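Local atomic coordinates of trichothecene 15-O-acetyltransferase TRI3 (PDB entry 3FOT), a protein that acetylates the 15-hydroxyl of trichothecene intermediates, probably using acetyl-coenzyme A, in the biosynthesis of fungal mycotoxins such as T-2 toxin. Residues 10-15 against 409-414; 32-37 against 413-418; 184-189 against 354-359. One frame throughout, in Å; residues are numbered along the deposited sequence.

Interaction 1 (10-15 against 409-414)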
loop_
_atom_site.group_PDB
_atom_site.type_symbol
_atom_site.label_atom_id
_atom_site.label_comp_id
_atom_site.label_asym_id
_atom_site.label_seq_id
_atom_site.Cartn_x
_atom_site.Cartn_y
_atom_site.Cartn_z
ATOM N N PRO A 10 8.940 21.986 -12.958
ATOM C CA PRO A 10 8.582 21.523 -14.308
ATOM C C PRO A 10 7.105 21.131 -14.422
ATOM O O PRO A 10 6.547 20.592 -13.464
ATOM C CB PRO A 10 9.476 20.291 -14.517
ATOM C CG PRO A 10 10.568 20.414 -13.514
ATOM C CD PRO A 10 9.989 21.153 -12.342
ATOM N N PRO A 11 6.461 21.423 -15.570
ATOM C CA PRO A 11 5.050 21.043 -15.770
ATOM C C PRO A 11 4.836 19.593 -16.235
ATOM O O PRO A 11 5.798 18.910 -16.593
ATOM C CB PRO A 11 4.593 22.005 -16.879
ATOM C CG PRO A 11 5.845 22.250 -17.689
ATOM C CD PRO A 11 7.011 22.159 -16.728
ATOM N N LEU A 12 3.580 19.138 -16.213
ATOM C CA LEU A 12 3.148 17.985 -17.014
ATOM C C LEU A 12 2.593 18.555 -18.311
ATOM O O LEU A 12 1.821 19.512 -18.232
ATOM C CB LEU A 12 2.000 17.228 -16.341
ATOM C CG LEU A 12 1.921 16.923 -14.852
ATOM C CD1 LEU A 12 0.473 16.708 -14.465
ATOM C CD2 LEU A 12 2.773 15.719 -14.513
ATOM N N VAL A 13 2.886 18.006 -19.501
ATOM C CA VAL A 13 3.713 16.820 -19.805
ATOM C C VAL A 13 2.961 15.547 -20.269
ATOM O O VAL A 13 3.601 14.530 -20.507
ATOM C CB VAL A 13 4.667 16.498 -18.673
ATOM N N PRO A 14 1.626 15.609 -20.471
ATOM C CA PRO A 14 0.865 14.354 -20.622
ATOM C C PRO A 14 1.416 13.386 -21.669
ATOM O O PRO A 14 1.482 12.182 -21.418
ATOM C CB PRO A 14 -0.527 14.832 -21.054
ATOM C CG PRO A 14 -0.621 16.205 -20.553
ATOM C CD PRO A 14 0.753 16.783 -20.628
ATOM N N ALA A 15 1.796 13.912 -22.836
ATOM C CA ALA A 15 2.297 13.101 -23.946
ATOM C C ALA A 15 3.432 12.197 -23.501
ATOM O O ALA A 15 3.478 11.017 -23.876
ATOM C CB ALA A 15 2.755 14.002 -25.101
ATOM N N LEU A 409 -1.805 17.827 -9.518
ATOM C CA LEU A 409 -0.804 18.399 -8.606
ATOM C C LEU A 409 0.070 17.284 -8.039
ATOM O O LEU A 409 1.271 17.448 -7.938
ATOM C CB LEU A 409 -1.474 19.191 -7.475
ATOM C CG LEU A 409 -0.617 19.770 -6.340
ATOM C CD1 LEU A 409 -1.183 21.097 -5.777
ATOM C CD2 LEU A 409 -0.516 18.743 -5.196
ATOM N N GLY A 410 -0.558 16.175 -7.649
ATOM C CA GLY A 410 0.176 15.002 -7.133
ATOM C C GLY A 410 1.234 14.542 -8.113
ATOM O O GLY A 410 2.383 14.332 -7.748
ATOM N N LEU A 411 0.843 14.385 -9.370
ATOM C CA LEU A 411 1.758 13.891 -10.389
ATOM C C LEU A 411 2.952 14.830 -10.515
ATOM O O LEU A 411 4.098 14.402 -10.562
ATOM C CB LEU A 411 1.035 13.737 -11.733
ATOM C CG LEU A 411 -0.133 12.746 -11.753
ATOM C CD1 LEU A 411 -0.792 12.775 -13.131
ATOM C CD2 LEU A 411 0.304 11.324 -11.375
ATOM N N ARG A 412 2.670 16.125 -10.541
ATOM C CA ARG A 412 3.716 17.121 -10.715
ATOM C C ARG A 412 4.650 17.222 -9.518
ATOM O O ARG A 412 5.882 17.261 -9.668
ATOM C CB ARG A 412 3.051 18.490 -11.019
ATOM C CG ARG A 412 4.019 19.516 -11.489
ATOM C CD ARG A 412 3.273 20.774 -11.880
ATOM N NE ARG A 412 4.185 21.828 -12.305
ATOM C CZ ARG A 412 3.900 23.133 -12.227
ATOM N NH1 ARG A 412 2.739 23.543 -11.738
ATOM N NH2 ARG A 412 4.787 24.027 -12.631
ATOM N N VAL A 413 4.081 17.281 -8.320
ATOM C CA VAL A 413 4.903 17.410 -7.128
ATOM C C VAL A 413 5.641 16.127 -6.787
ATOM O O VAL A 413 6.749 16.183 -6.242
ATOM C CB VAL A 413 4.146 17.943 -5.882
ATOM C CG1 VAL A 413 3.491 19.313 -6.207
ATOM C CG2 VAL A 413 3.113 16.949 -5.359
ATOM N N HIS A 414 5.033 14.982 -7.091
ATOM C CA HIS A 414 5.757 13.722 -6.856
ATOM C C HIS A 414 6.892 13.522 -7.877
ATOM O O HIS A 414 7.926 12.927 -7.557
ATOM C CB HIS A 414 4.806 12.518 -6.833
ATOM C CG HIS A 414 3.941 12.436 -5.614
ATOM N ND1 HIS A 414 2.705 11.823 -5.624
ATOM C CD2 HIS A 414 4.132 12.876 -4.347
ATOM C CE1 HIS A 414 2.176 11.884 -4.415
ATOM N NE2 HIS A 414 3.022 12.513 -3.621
HETATM O O HOH W 1 7.589 18.564 -11.450
#
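Arg412 reaches out from its helix to hold the backbone of the N-terminal loop: its NE donates to Pro10 O at 2.9 Å with an N-H...O angle of 164°. The oxygen sits in the guanidinium plane, at its edge, while NE lies above the carbonyl plane of Pro10. CG anti to the backbone N (chi1 -168°) and an extended chain as far as NE carry the guanidinium out to the loop, where Pro11 CA lies 3.7 Å from Arg412 NE. Beside this polar grip Leu12 supplies the apolar part, its CD2 resting 3.8 Å from Leu411 CB as the two side chains cross at about a right angle. A water lies within bonding distance of Pro10 O and Arg412 O and may bridge them. Farther out, Arg412 NH2 donates to Leu9 O and NH1 makes a salt bridge with Asp249, which together fix the rotation of the guanidinium group. The contact thus sets the loop before strand 20-21 against helix 406-423, whose residues Leu409, Arg412 and Val413 also pack on helix 246-264, while His414 at the end of the segment turns to helix 36-41.

Interaction 2 (32-37 against 413-418); sequences RCVGAE and VHNFEA
His414 and Asn415, neighbours on one helix, meet the turn at Gly35 in different ways, the first by packing its CB on the backbone and the second by gripping an N-H. The two chains come close here: His414 CB lies 3.4 Å from Gly35 C, and the CA atoms of Gly35 and His414 are 4.5 Å apart. Glycine suits the positive phi of 65° at this turn. Beyond CB the imidazole swings away from the turn, with Ala36 CB lying oblique to the ring, 3.7 Å from His414 ND1. A water in the ring plane joins that nitrogen to Ala36 N, and Glu417 OE1, hydrogen-bonded to Tyr255 OH, lies at the ring edge in the same plane. Asn415 has CG anti to its carbonyl carbon (chi1 -78°), which brings the amide across to the turn. There OD1 accepts from Gly35 N at 2.8 Å, with the donor well above the carbonyl plane. A second water donates to both OD1 and Cys33 O. The Asn415 and Val34 side chains cross obliquely, with Asn415 ND2 4.1 Å from Val34 CG2. Within the turn, Val34 N donates to Glu37 OE1, and Glu37 OE2 forms a salt bridge with Arg31. His414 binds 15-deacetylcalonectrin. The direct Asn415 bond ties the turn to the helix, while the CB packing and the water on ND1 touch His414 itself, consistent with a well-defined place for its ring at the substrate site.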
loop_
_atom_site.group_PDB
_atom_site.type_symbol
_atom_site.label_atom_id
_atom_site.label_comp_id
_atom_site.label_asym_id
_atom_site.label_seq_id
_atom_site.Cartn_x
_atom_site.Cartn_y
_atom_site.Cartn_z
ATOM N N ARG A 32 6.891 5.996 -19.888
ATOM C CA ARG A 32 7.658 6.654 -18.837
ATOM C C ARG A 32 6.755 6.810 -17.614
ATOM O O ARG A 32 5.632 7.298 -17.721
ATOM C CB ARG A 32 8.188 8.011 -19.306
ATOM C CG ARG A 32 9.060 8.725 -18.282
ATOM C CD ARG A 32 10.436 8.095 -18.121
ATOM N NE ARG A 32 11.145 7.984 -19.403
ATOM C CZ ARG A 32 12.426 7.659 -19.532
ATOM N NH1 ARG A 32 13.185 7.387 -18.468
ATOM N NH2 ARG A 32 12.955 7.606 -20.747
ATOM N N CYS A 33 7.237 6.377 -16.451
ATOM C CA CYS A 33 6.409 6.435 -15.258
ATOM C C CYS A 33 6.256 7.891 -14.791
ATOM O O CYS A 33 7.003 8.781 -15.255
ATOM C CB CYS A 33 6.972 5.513 -14.161
ATOM S SG CYS A 33 8.253 6.237 -13.136
ATOM N N VAL A 34 5.275 8.132 -13.908
ATOM C CA VAL A 34 4.862 9.509 -13.573
ATOM C C VAL A 34 4.444 9.607 -12.116
ATOM O O VAL A 34 3.929 8.640 -11.548
ATOM C CB VAL A 34 3.716 10.018 -14.516
ATOM C CG1 VAL A 34 2.425 9.178 -14.387
ATOM C CG2 VAL A 34 3.406 11.522 -14.261
ATOM N N GLY A 35 4.716 10.759 -11.502
ATOM C CA GLY A 35 4.213 11.024 -10.167
ATOM C C GLY A 35 4.817 10.074 -9.159
ATOM O O GLY A 35 6.028 9.858 -9.148
ATOM N N ALA A 36 3.968 9.531 -8.283
ATOM C CA ALA A 36 4.454 8.650 -7.207
ATOM C C ALA A 36 5.208 7.434 -7.742
ATOM O O ALA A 36 6.094 6.884 -7.050
ATOM C CB ALA A 36 3.315 8.221 -6.308
ATOM N N GLU A 37 4.907 7.025 -8.970
ATOM C CA GLU A 37 5.705 5.944 -9.604
ATOM C C GLU A 37 7.186 6.264 -9.639
ATOM O O GLU A 37 8.004 5.399 -9.391
ATOM C CB GLU A 37 5.199 5.666 -11.029
ATOM C CG GLU A 37 3.808 5.054 -11.089
ATOM C CD GLU A 37 3.251 4.973 -12.508
ATOM O OE1 GLU A 37 3.791 5.676 -13.400
ATOM O OE2 GLU A 37 2.260 4.244 -12.714
ATOM N N VAL A 413 4.081 17.281 -8.320
ATOM C CA VAL A 413 4.903 17.410 -7.128
ATOM C C VAL A 413 5.641 16.127 -6.787
ATOM O O VAL A 413 6.749 16.183 -6.242
ATOM C CB VAL A 413 4.146 17.943 -5.882
ATOM C CG1 VAL A 413 3.491 19.313 -6.207
ATOM C CG2 VAL A 413 3.113 16.949 -5.359
ATOM N N HIS A 414 5.033 14.982 -7.091
ATOM C CA HIS A 414 5.757 13.722 -6.856
ATOM C C HIS A 414 6.892 13.522 -7.877
ATOM O O HIS A 414 7.926 12.927 -7.557
ATOM C CB HIS A 414 4.806 12.518 -6.833
ATOM C CG HIS A 414 3.941 12.436 -5.614
ATOM N ND1 HIS A 414 2.705 11.823 -5.624
ATOM C CD2 HIS A 414 4.132 12.876 -4.347
ATOM C CE1 HIS A 414 2.176 11.884 -4.415
ATOM N NE2 HIS A 414 3.022 12.513 -3.621
ATOM N N ASN A 415 6.719 14.015 -9.101
ATOM C CA ASN A 415 7.876 14.070 -10.011
ATOM C C ASN A 415 9.039 14.846 -9.355
ATOM O O ASN A 415 10.207 14.420 -9.369
ATOM C CB ASN A 415 7.513 14.734 -11.329
ATOM C CG ASN A 415 6.755 13.822 -12.275
ATOM O OD1 ASN A 415 6.717 12.602 -12.119
ATOM N ND2 ASN A 415 6.154 14.431 -13.297
ATOM N N PHE A 416 8.703 15.983 -8.763
ATOM C CA PHE A 416 9.705 16.786 -8.067
ATOM C C PHE A 416 10.324 16.015 -6.889
ATOM O O PHE A 416 11.543 16.009 -6.693
ATOM C CB PHE A 416 9.109 18.115 -7.607
ATOM C CG PHE A 416 10.018 18.878 -6.688
ATOM C CD1 PHE A 416 11.035 19.678 -7.213
ATOM C CD2 PHE A 416 9.905 18.745 -5.298
ATOM C CE1 PHE A 416 11.914 20.367 -6.347
ATOM C CE2 PHE A 416 10.772 19.419 -4.439
ATOM C CZ PHE A 416 11.773 20.243 -4.971
ATOM N N GLU A 417 9.471 15.352 -6.117
ATOM C CA GLU A 417 9.923 14.611 -4.954
ATOM C C GLU A 417 10.920 13.490 -5.319
ATOM O O GLU A 417 11.943 13.286 -4.632
ATOM C CB GLU A 417 8.696 14.054 -4.242
ATOM C CG GLU A 417 8.982 13.435 -2.908
ATOM C CD GLU A 417 7.720 13.270 -2.083
ATOM O OE1 GLU A 417 6.665 13.861 -2.431
ATOM O OE2 GLU A 417 7.802 12.555 -1.070
ATOM N N ALA A 418 10.639 12.785 -6.409
ATOM C CA ALA A 418 11.532 11.734 -6.906
ATOM C C ALA A 418 12.916 12.288 -7.250
ATOM O O ALA A 418 13.961 11.722 -6.870
ATOM C CB ALA A 418 10.905 11.056 -8.124
HETATM O O HOH W 2 7.977 11.226 -14.444
HETATM O O HOH W 3 1.479 10.968 -7.926
#

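Interaction 3 (184-189 against 354-359); sequences SNHLFW and YAMCQT
Trp189 and Ala355 bring the two chains closest, their CA atoms 4.5 Å apart, yet no direct hydrogen bond joins the segments. A water bridges them instead, donating to Leu187 O and accepting from Met356 N. Around it the backbones meet by packing, with Phe188 O 3.7 Å from Ala355 CA and Trp189 CA 3.7 Å from Tyr354 O. That tyrosine carbonyl oxygen is buried without a polar partner. Residues 186-188 form a short 3-10 segment between strand 177-184 and helix 191-205, opened by an Asx turn in which Asn185 OD1 accepts from Leu187 N at 3.0 Å. In the BAHD superfamily this loop carries the HXXXD motif, and the sequence His186-Leu-Phe-Trp-Asp190 fits it, with Asp190 OD2 accepting from Cys357 N and Gln358 NE2. The motif histidine is the general base in relatives, and His186 is probably its counterpart. Met356 folds back at chi2 and chi3, which sets its methyl against two partners: CE is 3.7 Å from His186 CD2 and as far from Trp189 O, and Met356 SD lies oblique to the His186 ring. His186 ND1 is bonded to Tyr51 O, and NE2 makes a weak bond to a glycerol. Trp189 CZ3 comes to the edge of the Tyr354 ring, 4.1 Å from Tyr354 CD2, the two side chains crossing at a slant. Phe188 CB sits over one face of the indole, toward its rim; the indole NE1 donates to Ser156 O, while Tyr354 OH bonds to Asp200.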
loop_
_atom_site.group_PDB
_atom_site.type_symbol
_atom_site.label_atom_id
_atom_site.label_comp_id
_atom_site.label_asym_id
_atom_site.label_seq_id
_atom_site.Cartn_x
_atom_site.Cartn_y
_atom_site.Cartn_z
ATOM N N SER A 184 5.103 -7.604 -4.032
ATOM C CA SER A 184 4.995 -6.790 -5.246
ATOM C C SER A 184 6.005 -5.664 -5.302
ATOM O O SER A 184 6.284 -5.027 -4.293
ATOM C CB SER A 184 3.595 -6.199 -5.420
ATOM O OG SER A 184 2.682 -7.203 -5.822
ATOM N N ASN A 185 6.556 -5.448 -6.494
ATOM C CA ASN A 185 7.299 -4.232 -6.773
ATOM C C ASN A 185 6.285 -3.085 -6.767
ATOM O O ASN A 185 5.277 -3.125 -7.496
ATOM C CB ASN A 185 7.969 -4.351 -8.139
ATOM C CG ASN A 185 8.978 -3.247 -8.386
ATOM O OD1 ASN A 185 8.738 -2.065 -8.031
ATOM N ND2 ASN A 185 10.093 -3.604 -9.003
ATOM N N HIS A 186 6.544 -2.076 -5.928
ATOM C CA HIS A 186 5.591 -0.979 -5.757
ATOM C C HIS A 186 5.451 -0.146 -7.036
ATOM O O HIS A 186 4.508 0.610 -7.155
ATOM C CB HIS A 186 6.029 -0.087 -4.602
ATOM C CG HIS A 186 4.932 0.768 -4.027
ATOM N ND1 HIS A 186 4.909 1.143 -2.702
ATOM C CD2 HIS A 186 3.819 1.298 -4.589
ATOM C CE1 HIS A 186 3.854 1.914 -2.480
ATOM N NE2 HIS A 186 3.175 2.022 -3.608
ATOM N N LEU A 187 6.379 -0.270 -7.991
ATOM C CA LEU A 187 6.268 0.552 -9.204
ATOM C C LEU A 187 4.902 0.364 -9.899
ATOM O O LEU A 187 4.353 1.317 -10.456
ATOM C CB LEU A 187 7.416 0.221 -10.193
ATOM C CG LEU A 187 7.499 1.026 -11.486
ATOM C CD1 LEU A 187 7.447 2.569 -11.215
ATOM C CD2 LEU A 187 8.784 0.630 -12.234
ATOM N N PHE A 188 4.372 -0.866 -9.888
ATOM C CA PHE A 188 3.266 -1.226 -10.797
ATOM C C PHE A 188 1.870 -1.107 -10.176
ATOM O O PHE A 188 0.839 -1.403 -10.836
ATOM C CB PHE A 188 3.483 -2.651 -11.347
ATOM C CG PHE A 188 4.870 -2.868 -11.903
ATOM C CD1 PHE A 188 5.287 -2.242 -13.078
ATOM C CD2 PHE A 188 5.775 -3.660 -11.229
ATOM C CE1 PHE A 188 6.592 -2.449 -13.552
ATOM C CE2 PHE A 188 7.062 -3.863 -11.696
ATOM C CZ PHE A 188 7.478 -3.263 -12.853
ATOM N N TRP A 189 1.845 -0.668 -8.923
ATOM C CA TRP A 189 0.607 -0.612 -8.139
ATOM C C TRP A 189 0.647 0.476 -7.104
ATOM O O TRP A 189 1.708 0.843 -6.634
ATOM C CB TRP A 189 0.438 -1.893 -7.312
ATOM C CG TRP A 189 0.826 -3.191 -7.958
ATOM C CD1 TRP A 189 2.067 -3.795 -7.919
ATOM C CD2 TRP A 189 -0.028 -4.081 -8.673
ATOM N NE1 TRP A 189 2.020 -5.003 -8.570
ATOM C CE2 TRP A 189 0.752 -5.202 -9.045
ATOM C CE3 TRP A 189 -1.391 -4.046 -9.048
ATOM C CZ2 TRP A 189 0.223 -6.282 -9.766
ATOM C CZ3 TRP A 189 -1.909 -5.120 -9.775
ATOM C CH2 TRP A 189 -1.109 -6.220 -10.119
ATOM N N TYR A 354 -5.749 -0.021 -11.573
ATOM C CA TYR A 354 -4.827 -0.853 -10.781
ATOM C C TYR A 354 -3.428 -0.277 -10.641
ATOM O O TYR A 354 -2.716 -0.602 -9.689
ATOM C CB TYR A 354 -4.745 -2.272 -11.386
ATOM C CG TYR A 354 -5.966 -3.106 -11.071
ATOM C CD1 TYR A 354 -7.215 -2.778 -11.609
ATOM C CD2 TYR A 354 -5.880 -4.200 -10.214
ATOM C CE1 TYR A 354 -8.337 -3.511 -11.307
ATOM C CE2 TYR A 354 -7.008 -4.976 -9.919
ATOM C CZ TYR A 354 -8.235 -4.619 -10.468
ATOM O OH TYR A 354 -9.361 -5.351 -10.184
ATOM N N ALA A 355 -3.014 0.561 -11.590
ATOM C CA ALA A 355 -1.709 1.231 -11.476
ATOM C C ALA A 355 -1.769 2.285 -10.353
ATOM O O ALA A 355 -2.854 2.569 -9.827
ATOM C CB ALA A 355 -1.312 1.877 -12.822
ATOM N N MET A 356 -0.614 2.836 -9.983
ATOM C CA MET A 356 -0.531 3.896 -8.975
ATOM C C MET A 356 -1.491 5.012 -9.337
ATOM O O MET A 356 -1.489 5.483 -10.465
ATOM C CB MET A 356 0.884 4.475 -8.953
ATOM C CG MET A 356 1.117 5.528 -7.929
ATOM S SD MET A 356 1.761 4.838 -6.397
ATOM C CE MET A 356 3.336 4.156 -6.926
ATOM N N CYS A 357 -2.277 5.460 -8.365
ATOM C CA CYS A 357 -3.121 6.628 -8.577
ATOM C C CYS A 357 -3.181 7.366 -7.250
ATOM O O CYS A 357 -4.110 7.191 -6.465
ATOM C CB CYS A 357 -4.518 6.257 -9.093
ATOM S SG CYS A 357 -5.449 7.797 -9.481
ATOM N N GLN A 358 -2.134 8.144 -7.000
ATOM C CA GLN A 358 -1.941 8.804 -5.713
ATOM C C GLN A 358 -1.726 10.284 -5.895
ATOM O O GLN A 358 -1.200 10.729 -6.915
ATOM C CB GLN A 358 -0.727 8.231 -4.978
ATOM C CG GLN A 358 -0.902 6.738 -4.632
ATOM C CD GLN A 358 -1.812 6.556 -3.442
ATOM O OE1 GLN A 358 -1.552 7.130 -2.375
ATOM N NE2 GLN A 358 -2.886 5.760 -3.603
ATOM N N THR A 359 -2.148 11.038 -4.890
ATOM C CA THR A 359 -1.801 12.447 -4.867
ATOM C C THR A 359 -1.446 12.833 -3.449
ATOM O O THR A 359 -1.126 11.949 -2.637
ATOM C CB THR A 359 -2.880 13.345 -5.558
ATOM O OG1 THR A 359 -2.420 14.700 -5.574
ATOM C CG2 THR A 359 -4.211 13.262 -4.891
HETATM O O HOH W 4 1.839 1.979 -11.489
#

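Interactions 1 and 2 share helix 406-423 and touch one another, Leu12 and Leu411 packing against Val34; interaction 3 lies deeper, its centre about 8 Å from the centre of the chain against 22 Å for interaction 1. Interaction 1 is only partly buried, with exposed prolines, and pairs a buried arginine with a backbone carbonyl, whereas the other two are buried. Interaction 2 uses a neutral amide and bridging waters, and interaction 3 is mostly van der Waals packing with one water. Segment 32-37 connects them: Ala36 meets His414 in interaction 2 and Met356 of interaction 3, where Ala36 CB lies 3.7 Å from Met356 SD.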